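Local coordinates for protein BSU-2 beta-lactamase (Bacillus subtilis, PDB 6W5E) that probably hydrolyses the amide bond of beta-lactam antibiotics as a class D serine beta-lactamase, at residues 41-46 against 242-247; 70-75 against 170-175; 115-120 against 127-132; 209-214 against 229-234. All blocks are in the same frame, centred on the assembly; numbering follows the deposited sequence.

Contact 1: 41-46 against 242-247; sequences DEFKDT and TNVDDS
The F43 ring turns its edge to strand 242-244: CE1 lies 3.9 Å from V244 CG1 and CZ 4.3 Å from T242 CG2, both methyls near the plane of the ring. With CG opposite its own carbonyl carbon (chi1 -65°), F43 leans from the loop toward the strand. V244 CG1 serves two partners, for T46 CG2 reaches it at 3.7 Å. This apolar part is the closely packed one. Y63 stacks on the F43 ring, the side chains of F50 and I254 also touch it, and the hydroxyl of buried T242 is bonded to T255 of helix 248-261. F43 and T46 are the ends of a type I beta turn, closed by T46 N to F43 O at 3.1 Å, so one turn brings both side chains to the same valine just before the chain enters strand 48-54, the antiparallel sheet neighbour of strand 236-244. Beyond V244 the contact thins toward solvent. D245, at the centre of an inverse gamma turn that ends the strand, holds its CG between backbone N and carbonyl carbon (chi1 74°), and OD1 comes within 3.6 Å of T46 CG2. That approach is van der Waals; the polar partner of OD1 is the backbone N of D47, and a malonate ion, probably from the crystallisation liquor, lies beside this carboxylate. No hydrogen bond joins 41-46 to 242-247. Farther along, D246 OD1 accepts from S247 N at 2.8 Å on its anti side, while S247 OG caps helix 248-261 at K250 N.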
# COMPACT_ATOMS: atom_id res chain seq x y z
N ASP A 41 -14.77 -17.41 -3.21
CA ASP A 41 -15.35 -17.14 -4.52
C ASP A 41 -14.87 -15.83 -5.13
O ASP A 41 -15.14 -15.58 -6.31
CB ASP A 41 -16.88 -17.29 -4.56
CG ASP A 41 -17.63 -16.24 -3.76
OD1 ASP A 41 -17.05 -15.24 -3.30
OD2 ASP A 41 -18.85 -16.44 -3.61
N GLU A 42 -14.15 -15.01 -4.38
CA GLU A 42 -13.52 -13.83 -4.95
C GLU A 42 -12.29 -14.18 -5.77
O GLU A 42 -11.83 -13.35 -6.56
CB GLU A 42 -13.09 -12.87 -3.85
CG GLU A 42 -14.22 -12.37 -2.98
CD GLU A 42 -15.11 -11.38 -3.67
OE1 GLU A 42 -14.69 -10.76 -4.67
OE2 GLU A 42 -16.24 -11.18 -3.18
N PHE A 43 -11.76 -15.40 -5.60
CA PHE A 43 -10.51 -15.83 -6.22
C PHE A 43 -10.69 -17.09 -7.05
O PHE A 43 -9.69 -17.74 -7.38
CB PHE A 43 -9.46 -16.12 -5.16
CG PHE A 43 -9.04 -14.93 -4.38
CD1 PHE A 43 -7.98 -14.14 -4.80
CD2 PHE A 43 -9.70 -14.58 -3.21
CE1 PHE A 43 -7.59 -13.05 -4.08
CE2 PHE A 43 -9.32 -13.49 -2.48
CZ PHE A 43 -8.26 -12.72 -2.91
N LYS A 44 -11.93 -17.47 -7.37
CA LYS A 44 -12.14 -18.74 -8.07
C LYS A 44 -11.42 -18.78 -9.41
O LYS A 44 -11.05 -19.87 -9.88
CB LYS A 44 -13.63 -19.01 -8.23
CG LYS A 44 -14.37 -17.97 -9.04
N ASP A 45 -11.17 -17.62 -10.02
CA ASP A 45 -10.48 -17.55 -11.30
C ASP A 45 -9.17 -16.77 -11.22
O ASP A 45 -8.62 -16.37 -12.25
CB ASP A 45 -11.39 -16.96 -12.38
CG ASP A 45 -12.46 -17.94 -12.84
OD1 ASP A 45 -13.52 -18.03 -12.18
OD2 ASP A 45 -12.23 -18.63 -13.86
N THR A 46 -8.64 -16.58 -10.01
CA THR A 46 -7.48 -15.71 -9.81
C THR A 46 -6.52 -16.38 -8.84
O THR A 46 -6.94 -16.93 -7.82
CB THR A 46 -7.96 -14.39 -9.21
OG1 THR A 46 -8.91 -13.78 -10.08
CG2 THR A 46 -6.80 -13.43 -9.03
N THR A 242 -4.33 -7.51 -0.19
CA THR A 242 -4.74 -8.37 -1.29
C THR A 242 -3.65 -8.37 -2.35
O THR A 242 -3.10 -7.31 -2.67
CB THR A 242 -6.05 -7.87 -1.89
OG1 THR A 242 -7.03 -7.82 -0.86
CG2 THR A 242 -6.52 -8.79 -3.02
N ASN A 243 -3.33 -9.55 -2.86
CA ASN A 243 -2.27 -9.69 -3.86
C ASN A 243 -2.72 -10.75 -4.86
O ASN A 243 -3.22 -11.80 -4.46
CB ASN A 243 -0.96 -10.09 -3.17
CG ASN A 243 0.06 -10.66 -4.12
OD1 ASN A 243 0.13 -11.87 -4.31
ND2 ASN A 243 0.87 -9.79 -4.72
N VAL A 244 -2.55 -10.46 -6.16
CA VAL A 244 -3.12 -11.28 -7.23
C VAL A 244 -2.17 -11.33 -8.43
O VAL A 244 -1.34 -10.43 -8.63
CB VAL A 244 -4.51 -10.78 -7.69
CG1 VAL A 244 -5.56 -10.95 -6.61
CG2 VAL A 244 -4.43 -9.33 -8.16
N ASP A 245 -2.33 -12.37 -9.24
CA ASP A 245 -1.68 -12.46 -10.55
C ASP A 245 -2.51 -11.74 -11.61
O ASP A 245 -2.88 -12.31 -12.64
CB ASP A 245 -1.42 -13.94 -10.92
CG ASP A 245 -2.69 -14.69 -11.34
OD1 ASP A 245 -3.76 -14.42 -10.77
OD2 ASP A 245 -2.60 -15.57 -12.23
N ASP A 246 -2.81 -10.46 -11.36
CA ASP A 246 -3.72 -9.65 -12.15
C ASP A 246 -3.41 -8.20 -11.79
O ASP A 246 -2.43 -7.93 -11.10
CB ASP A 246 -5.17 -10.05 -11.84
CG ASP A 246 -6.14 -9.79 -12.99
OD1 ASP A 246 -5.94 -8.83 -13.76
OD2 ASP A 246 -7.13 -10.55 -13.10
N SER A 247 -4.26 -7.27 -12.21
CA SER A 247 -3.93 -5.87 -12.01
C SER A 247 -4.25 -5.42 -10.58
O SER A 247 -4.98 -6.08 -9.83
CB SER A 247 -4.73 -4.99 -12.97
OG SER A 247 -6.11 -5.07 -12.64

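Contact 2: 70-75 against 170-175; sequences QRQTPQ and ISPLEQ
E174 OE1 is gripped by R71 NE and by S171 N, each at 2.9 Å, the arginine on its syn lone pair and the amide on its anti one. E174 OE2 takes R71 NH2 on its own syn lone pair at 2.7 Å, with a nearly straight N-H...O angle of 170°. The guanidinium thus meets the carboxylate side-on, NE and NH2 each serving one oxygen, with the two planes only 20° apart; these three bonds together should fix the rotation of the carboxylate. An extended R71 chain from CG to NE carries the group there, CG passing alongside the S171 backbone. S171 OG in turn accepts from E174 N at 3.0 Å, completing a capping box at the start of helix 172-184. Next to the salt bridge, Q72 and I170 form a single antiparallel hydrogen-bonded bridge: Q72 N gives to I170 O at 2.9 Å and I170 N to Q72 O at 2.8 Å. Q70 O touches P172 CD at 3.2 Å and also receives the S171 CA-H. The Q72 side chain crosses P172 at about a right angle, its NE2 bonded to N243 OD1 and more distantly to Q70 O. Deeper in, P74 CB packs on I170 CG2 at 4.0 Å, and Q175 NE2 near it is bonded to T77 OG1. Right after Q75 the chain enters the S-x-x-K motif of serine beta-lactamases, whose lysine, K79, is carboxylated here as is characteristic of class D; backbone bridge and salt bridge tie the approach to that motif to the capped helix start.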
# COMPACT_ATOMS: atom_id res chain seq x y z
N GLN A 70 4.76 -15.77 0.06
CA GLN A 70 5.68 -15.62 -1.06
C GLN A 70 6.04 -14.15 -1.23
O GLN A 70 5.16 -13.31 -1.47
CB GLN A 70 5.07 -16.15 -2.35
CG GLN A 70 4.87 -17.64 -2.34
CD GLN A 70 6.17 -18.42 -2.26
OE1 GLN A 70 7.20 -18.01 -2.81
NE2 GLN A 70 6.13 -19.57 -1.58
N ARG A 71 7.34 -13.84 -1.14
CA ARG A 71 7.79 -12.48 -1.35
C ARG A 71 7.63 -12.09 -2.81
O ARG A 71 7.98 -12.86 -3.71
CB ARG A 71 9.25 -12.32 -0.92
CG ARG A 71 9.43 -12.32 0.57
CD ARG A 71 10.85 -11.98 0.93
NE ARG A 71 10.95 -11.65 2.35
CZ ARG A 71 12.08 -11.68 3.03
NH1 ARG A 71 13.23 -12.02 2.44
NH2 ARG A 71 12.07 -11.36 4.32
N GLN A 72 7.09 -10.90 -3.05
CA GLN A 72 6.82 -10.42 -4.39
C GLN A 72 7.22 -8.95 -4.47
O GLN A 72 7.34 -8.27 -3.45
CB GLN A 72 5.35 -10.63 -4.75
CG GLN A 72 4.97 -12.11 -4.80
CD GLN A 72 3.48 -12.31 -4.86
OE1 GLN A 72 2.84 -11.97 -5.85
NE2 GLN A 72 2.92 -12.88 -3.79
N THR A 73 7.44 -8.46 -5.69
CA THR A 73 7.84 -7.07 -5.83
C THR A 73 6.67 -6.17 -5.44
O THR A 73 5.52 -6.45 -5.78
CB THR A 73 8.34 -6.80 -7.25
OG1 THR A 73 7.31 -7.09 -8.20
CG2 THR A 73 9.57 -7.67 -7.57
N PRO A 74 6.92 -5.09 -4.68
CA PRO A 74 5.80 -4.33 -4.10
C PRO A 74 5.11 -3.38 -5.07
O PRO A 74 3.97 -2.99 -4.80
CB PRO A 74 6.46 -3.55 -2.95
CG PRO A 74 7.88 -3.39 -3.40
CD PRO A 74 8.22 -4.67 -4.13
N GLN A 75 5.76 -2.99 -6.15
CA GLN A 75 5.19 -2.02 -7.09
C GLN A 75 4.84 -0.76 -6.30
O GLN A 75 5.50 -0.43 -5.31
CB GLN A 75 4.04 -2.65 -7.86
CG GLN A 75 4.36 -4.00 -8.52
CD GLN A 75 5.61 -3.96 -9.38
OE1 GLN A 75 6.54 -4.74 -9.18
NE2 GLN A 75 5.65 -3.03 -10.33
N ILE A 170 8.67 -8.44 -0.96
CA ILE A 170 8.04 -8.48 0.36
C ILE A 170 6.82 -9.39 0.26
O ILE A 170 6.11 -9.37 -0.75
CB ILE A 170 7.69 -7.06 0.85
CG1 ILE A 170 7.15 -7.09 2.29
CG2 ILE A 170 6.72 -6.37 -0.12
CD1 ILE A 170 6.92 -5.73 2.89
N SER A 171 6.60 -10.21 1.27
CA SER A 171 5.45 -11.10 1.18
C SER A 171 4.18 -10.35 1.60
O SER A 171 4.25 -9.35 2.31
CB SER A 171 5.63 -12.33 2.07
OG SER A 171 5.41 -11.99 3.42
N PRO A 172 3.01 -10.83 1.17
CA PRO A 172 1.77 -10.22 1.65
C PRO A 172 1.66 -10.19 3.17
O PRO A 172 1.20 -9.18 3.73
CB PRO A 172 0.69 -11.07 0.97
CG PRO A 172 1.33 -11.46 -0.33
CD PRO A 172 2.78 -11.72 0.02
N LEU A 173 2.11 -11.24 3.86
CA LEU A 173 2.08 -11.22 5.32
C LEU A 173 3.03 -10.17 5.89
O LEU A 173 2.71 -9.51 6.88
CB LEU A 173 2.37 -12.60 5.89
CG LEU A 173 1.14 -13.51 5.95
CD1 LEU A 173 1.51 -14.97 6.17
CD2 LEU A 173 0.16 -13.01 7.01
N GLU A 174 4.20 -9.99 5.26
CA GLU A 174 5.13 -8.95 5.70
C GLU A 174 4.54 -7.56 5.47
O GLU A 174 4.75 -6.64 6.28
CB GLU A 174 6.48 -9.10 5.00
CG GLU A 174 7.31 -10.27 5.51
CD GLU A 174 8.57 -10.53 4.70
OE1 GLU A 174 8.54 -10.38 3.46
OE2 GLU A 174 9.60 -10.87 5.32
N GLN A 175 3.82 -7.37 4.36
CA GLN A 175 3.10 -6.12 4.15
C GLN A 175 2.08 -5.88 5.25
O GLN A 175 1.96 -4.76 5.76
CB GLN A 175 2.42 -6.13 2.78
CG GLN A 175 3.37 -5.94 1.61
CD GLN A 175 3.16 -4.61 0.89
OE1 GLN A 175 2.87 -3.60 1.51
NE2 GLN A 175 3.32 -4.62 -0.43

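Contact 3: 115-120 against 127-132; sequences HTLGSA and WYYQAL
W127 opens the contact by laying CZ2 3.8 Å from H115 CD2, which it meets at the edge of the imidazole; the two rings are oblique, and W127 NE1 is bonded to W111 O. H115 itself is steadied from its own segment, ND1 and S119 OG lying 2.7 Å apart in a hydrogen bond. Y128 follows with CG anti to the backbone N (chi1 -177°), a setting that aims the ring straight at the start of helix 117-122. The carbonyl carbon of T116 sits over one face of this ring, 3.4 Å from CE2, while H115 O approaches the ring edge. At its root, Y128 CB touches A120 CB at 3.5 Å. Its hydroxyl comes close to L117 N, but at a poor angle for a bond; the partner of Y128 OH is D97 O, and K99 makes a cation-pi contact with the ring. Y129 reaches the same helix start beside Y128 and gives its hydroxyl proton to L117 O at 2.8 Å, tilted 34° from the carbonyl plane. A120 CB meets the Y129 ring at its edge, 3.5 Å from CE1, and L117 CD1 packs against CZ at 3.6 Å. L132, one turn after Y128, adds CD2 at 3.7 Å from L117 CD1. T116 and S119 form the capping box of helix 117-122, and the first turn of that helix packs on helix 126-136, which follows after a short connection. Across the contact, then, the chemistry is mostly apolar and aromatic, with each tyrosine hydroxyl satisfied by a backbone carbonyl, one inside the contact and one beyond it.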
# COMPACT_ATOMS: atom_id res chain seq x y z
N HIS A 115 2.68 17.32 -10.23
CA HIS A 115 2.20 16.45 -9.16
C HIS A 115 2.74 16.89 -7.81
O HIS A 115 3.74 17.60 -7.71
CB HIS A 115 2.56 14.99 -9.44
CG HIS A 115 1.50 14.26 -10.20
ND1 HIS A 115 0.34 13.82 -9.61
CD2 HIS A 115 1.41 13.94 -11.51
CE1 HIS A 115 -0.42 13.25 -10.52
NE2 HIS A 115 0.20 13.31 -11.69
N THR A 116 2.04 16.45 -6.77
CA THR A 116 2.48 16.57 -5.39
C THR A 116 2.65 15.17 -4.80
O THR A 116 2.30 14.16 -5.41
CB THR A 116 1.47 17.35 -4.54
OG1 THR A 116 0.26 16.60 -4.39
CG2 THR A 116 1.16 18.68 -5.19
N LEU A 117 3.21 15.14 -3.59
CA LEU A 117 3.35 13.87 -2.89
C LEU A 117 2.01 13.15 -2.79
O LEU A 117 1.92 11.94 -3.03
CB LEU A 117 3.95 14.13 -1.50
CG LEU A 117 4.30 12.91 -0.65
CD1 LEU A 117 5.51 12.17 -1.21
CD2 LEU A 117 4.53 13.32 0.79
N GLY A 118 0.95 13.89 -2.47
CA GLY A 118 -0.36 13.29 -2.32
C GLY A 118 -1.02 12.91 -3.64
O GLY A 118 -1.62 11.84 -3.76
N SER A 119 -0.94 13.78 -4.65
CA SER A 119 -1.58 13.43 -5.91
C SER A 119 -0.85 12.28 -6.57
O SER A 119 -1.48 11.43 -7.21
CB SER A 119 -1.67 14.64 -6.85
OG SER A 119 -0.40 14.99 -7.35
N ALA A 120 0.47 12.23 -6.41
CA ALA A 120 1.24 11.14 -7.00
C ALA A 120 0.94 9.82 -6.30
O ALA A 120 1.06 8.76 -6.92
CB ALA A 120 2.73 11.45 -7.00
N TRP A 127 6.92 8.73 -11.52
CA TRP A 127 8.05 9.65 -11.72
C TRP A 127 8.27 10.56 -10.51
O TRP A 127 9.41 10.89 -10.17
CB TRP A 127 7.87 10.47 -13.00
CG TRP A 127 6.71 11.45 -13.03
CD1 TRP A 127 5.49 11.25 -13.60
CD2 TRP A 127 6.70 12.79 -12.51
NE1 TRP A 127 4.71 12.38 -13.46
CE2 TRP A 127 5.43 13.34 -12.80
CE3 TRP A 127 7.65 13.58 -11.83
CZ2 TRP A 127 5.08 14.64 -12.43
CZ3 TRP A 127 7.29 14.87 -11.46
CH2 TRP A 127 6.02 15.39 -11.77
N TYR A 128 7.19 10.98 -9.85
CA TYR A 128 7.33 11.83 -8.67
C TYR A 128 8.08 11.09 -7.58
O TYR A 128 9.01 11.63 -6.95
CB TYR A 128 5.94 12.25 -8.18
CG TYR A 128 5.99 13.20 -7.00
CD1 TYR A 128 6.35 12.74 -5.72
CD2 TYR A 128 5.71 14.56 -7.16
CE1 TYR A 128 6.45 13.60 -4.66
CE2 TYR A 128 5.79 15.42 -6.09
CZ TYR A 128 6.16 14.93 -4.84
OH TYR A 128 6.27 15.78 -3.78
N TYR A 129 7.68 9.84 -7.31
CA TYR A 129 8.30 9.08 -6.24
C TYR A 129 9.71 8.63 -6.59
O TYR A 129 10.52 8.39 -5.68
CB TYR A 129 7.38 7.93 -5.81
CG TYR A 129 6.30 8.41 -4.85
CD1 TYR A 129 5.24 9.19 -5.30
CD2 TYR A 129 6.39 8.14 -3.49
CE1 TYR A 129 4.26 9.64 -4.41
CE2 TYR A 129 5.42 8.59 -2.61
CZ TYR A 129 4.37 9.35 -3.07
OH TYR A 129 3.44 9.79 -2.17
N GLN A 130 10.03 8.52 -7.88
CA GLN A 130 11.42 8.28 -8.27
C GLN A 130 12.30 9.47 -7.91
O GLN A 130 13.41 9.30 -7.39
CB GLN A 130 11.49 7.96 -9.77
CG GLN A 130 10.92 6.59 -10.09
CD GLN A 130 10.88 6.31 -11.58
OE1 GLN A 130 10.42 7.14 -12.36
NE2 GLN A 130 11.34 5.13 -11.98
N ALA A 131 11.82 10.70 -8.15
CA ALA A 131 12.57 11.88 -7.72
C ALA A 131 12.74 11.91 -6.20
O ALA A 131 13.82 12.22 -5.69
CB ALA A 131 11.88 13.14 -8.21
N LEU A 132 11.68 11.57 -5.46
CA LEU A 132 11.77 11.51 -4.01
C LEU A 132 12.81 10.48 -3.56
O LEU A 132 13.64 10.76 -2.70
CB LEU A 132 10.40 11.18 -3.42
CG LEU A 132 10.37 10.91 -1.92
CD1 LEU A 132 11.00 12.05 -1.13
CD2 LEU A 132 8.93 10.67 -1.46

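Contact 4: 209-214 against 229-234; sequences YTLYGK and GFIKTE
Y212 lies across F230 in the hairpin of strands 209-217 and 225-233, and its side chain runs along the partner strand from root to hydroxyl. Y212 CB rests 3.4 Å from F230 O and also touches F230 CD1. Y212 CG meets F230 CE1 at 3.6 Å, and CD1 continues past F230 O, which sits in the plane of the Y212 ring at its edge. The two aromatic rings are oblique, their planes at 50° and their centroids 5.2 Å apart. At the tip, Y212 OH reaches K232 CE at 3.4 Å; K232 NZ adds only a weak hydrogen bond to it, delivered by a lysine chain bent at chi3 (33°). On the other face of the sheet I231 CD1 packs against Y209 CD2 at 3.9 Å, with L211 beside it. The backbones pair antiparallel, T210 with K232 and Y212 with F230 as hydrogen-bonded pairs, and Y212 N lies 2.9 Å from F230 O, almost in line with that carbonyl bond. Between G213 and G229 the CA atoms come within 4.0 Å. K214 then begins the K-T-G motif of this family and bonds S124 OG through NZ. Strand 202-205 flanks 209-217 on its far edge, strand 236-244 borders 225-233, and F230 is covered by L182 and A183 of helix 172-184.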
# COMPACT_ATOMS: atom_id res chain seq x y z
N TYR A 209 -17.54 4.96 7.86
CA TYR A 209 -16.27 4.27 7.66
C TYR A 209 -15.34 5.16 6.85
O TYR A 209 -15.79 6.07 6.14
CB TYR A 209 -16.46 2.93 6.94
CG TYR A 209 -16.76 3.12 5.47
CD1 TYR A 209 -18.04 3.40 5.04
CD2 TYR A 209 -15.74 3.06 4.52
CE1 TYR A 209 -18.32 3.59 3.70
CE2 TYR A 209 -16.00 3.26 3.18
CZ TYR A 209 -17.30 3.52 2.77
OH TYR A 209 -17.57 3.72 1.44
N THR A 210 -14.04 4.88 6.95
CA THR A 210 -13.03 5.47 6.08
C THR A 210 -12.17 4.35 5.54
O THR A 210 -11.63 3.55 6.32
CB THR A 210 -12.15 6.50 6.82
OG1 THR A 210 -12.99 7.51 7.41
CG2 THR A 210 -11.19 7.18 5.86
N LEU A 211 -12.04 4.28 4.22
CA LEU A 211 -11.22 3.28 3.56
C LEU A 211 -9.89 3.93 3.16
O LEU A 211 -9.88 4.95 2.46
CB LEU A 211 -11.93 2.72 2.32
CG LEU A 211 -11.10 1.74 1.49
CD1 LEU A 211 -10.79 0.48 2.27
CD2 LEU A 211 -11.83 1.41 0.20
N TYR A 212 -8.79 3.34 3.62
CA TYR A 212 -7.45 3.78 3.27
C TYR A 212 -6.78 2.68 2.46
O TYR A 212 -6.87 1.50 2.82
CB TYR A 212 -6.59 3.98 4.52
CG TYR A 212 -7.13 4.92 5.56
CD1 TYR A 212 -8.09 4.51 6.48
CD2 TYR A 212 -6.64 6.22 5.67
CE1 TYR A 212 -8.57 5.39 7.46
CE2 TYR A 212 -7.10 7.09 6.64
CZ TYR A 212 -8.07 6.67 7.53
OH TYR A 212 -8.53 7.54 8.49
N GLY A 213 -6.08 3.04 1.39
CA GLY A 213 -5.41 1.98 0.66
C GLY A 213 -4.53 2.51 -0.44
O GLY A 213 -4.61 3.67 -0.85
N LYS A 214 -3.68 1.60 -0.93
CA LYS A 214 -2.77 1.89 -2.04
C LYS A 214 -2.73 0.69 -2.97
O LYS A 214 -2.50 -0.44 -2.52
CB LYS A 214 -1.36 2.19 -1.52
CG LYS A 214 -0.37 2.58 -2.61
CD LYS A 214 -0.75 3.89 -3.26
CE LYS A 214 0.01 4.13 -4.56
NZ LYS A 214 -0.71 3.50 -5.71
N GLY A 229 -3.94 -1.76 2.80
CA GLY A 229 -4.39 -0.60 3.55
C GLY A 229 -5.14 -1.01 4.81
O GLY A 229 -4.85 -2.04 5.42
N PHE A 230 -6.08 -0.16 5.20
CA PHE A 230 -6.86 -0.42 6.40
C PHE A 230 -8.18 0.31 6.29
O PHE A 230 -8.35 1.22 5.48
CB PHE A 230 -6.10 -0.07 7.70
CG PHE A 230 -5.07 1.00 7.55
CD1 PHE A 230 -5.42 2.34 7.49
CD2 PHE A 230 -3.72 0.67 7.48
CE1 PHE A 230 -4.45 3.32 7.36
CE2 PHE A 230 -2.75 1.65 7.36
CZ PHE A 230 -3.12 2.98 7.29
N ILE A 231 -9.14 -0.13 7.10
CA ILE A 231 -10.47 0.48 7.11
C ILE A 231 -10.87 0.77 8.54
O ILE A 231 -10.72 -0.08 9.42
CB ILE A 231 -11.53 -0.38 6.38
CG1 ILE A 231 -12.90 0.30 6.46
CG2 ILE A 231 -11.59 -1.83 6.93
CD1 ILE A 231 -13.88 -0.21 5.44
N LYS A 232 -11.34 1.99 8.78
CA LYS A 232 -11.82 2.40 10.08
C LYS A 232 -13.34 2.37 10.03
O LYS A 232 -13.93 2.95 9.11
CB LYS A 232 -11.33 3.81 10.40
CG LYS A 232 -11.93 4.41 11.65
CD LYS A 232 -11.23 5.71 12.06
CE LYS A 232 -10.71 6.52 10.87
NZ LYS A 232 -10.64 7.99 11.14
N THR A 233 -13.96 1.66 10.96
CA THR A 233 -15.41 1.60 11.08
C THR A 233 -15.83 2.04 12.48
O THR A 233 -15.00 2.34 13.34
CB THR A 233 -15.96 0.19 10.81
OG1 THR A 233 -15.81 -0.63 11.99
CG2 THR A 233 -15.26 -0.48 9.63
N GLU A 234 -17.14 2.06 12.70
CA GLU A 234 -17.66 2.36 14.03
C GLU A 234 -17.57 1.17 14.97
O GLU A 234 -17.95 1.29 16.14
CB GLU A 234 -19.10 2.87 13.92
CG GLU A 234 -19.18 4.24 13.27
CD GLU A 234 -20.59 4.63 12.86
OE1 GLU A 234 -21.53 3.86 13.15
OE2 GLU A 234 -20.75 5.71 12.27

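In the fold
From the N terminus, contact 1 opens first at 41-46 and closes last at 242-247, so its loop encloses the other three contacts. Contact 2 opens at 70-75 and closes at 170-175; within it contact 3 spans a short connection, 115-120 to 127-132. Contact 4 follows contact 2 in series, a hairpin whose second strand leads directly into strand 236-244. No two contacts cross. Contacts 1 and 2 touch, through N243 and Q72 and through N243 on P172. Contact 4 pairs two strands of the antiparallel sheet, contact 1 packs the loop leading into strand 48-54 on the end of strand 236-244, contact 2 holds the loop before helix 81-88 to the start of helix 172-184, and contact 3 joins helices across the chain's centre from contact 1.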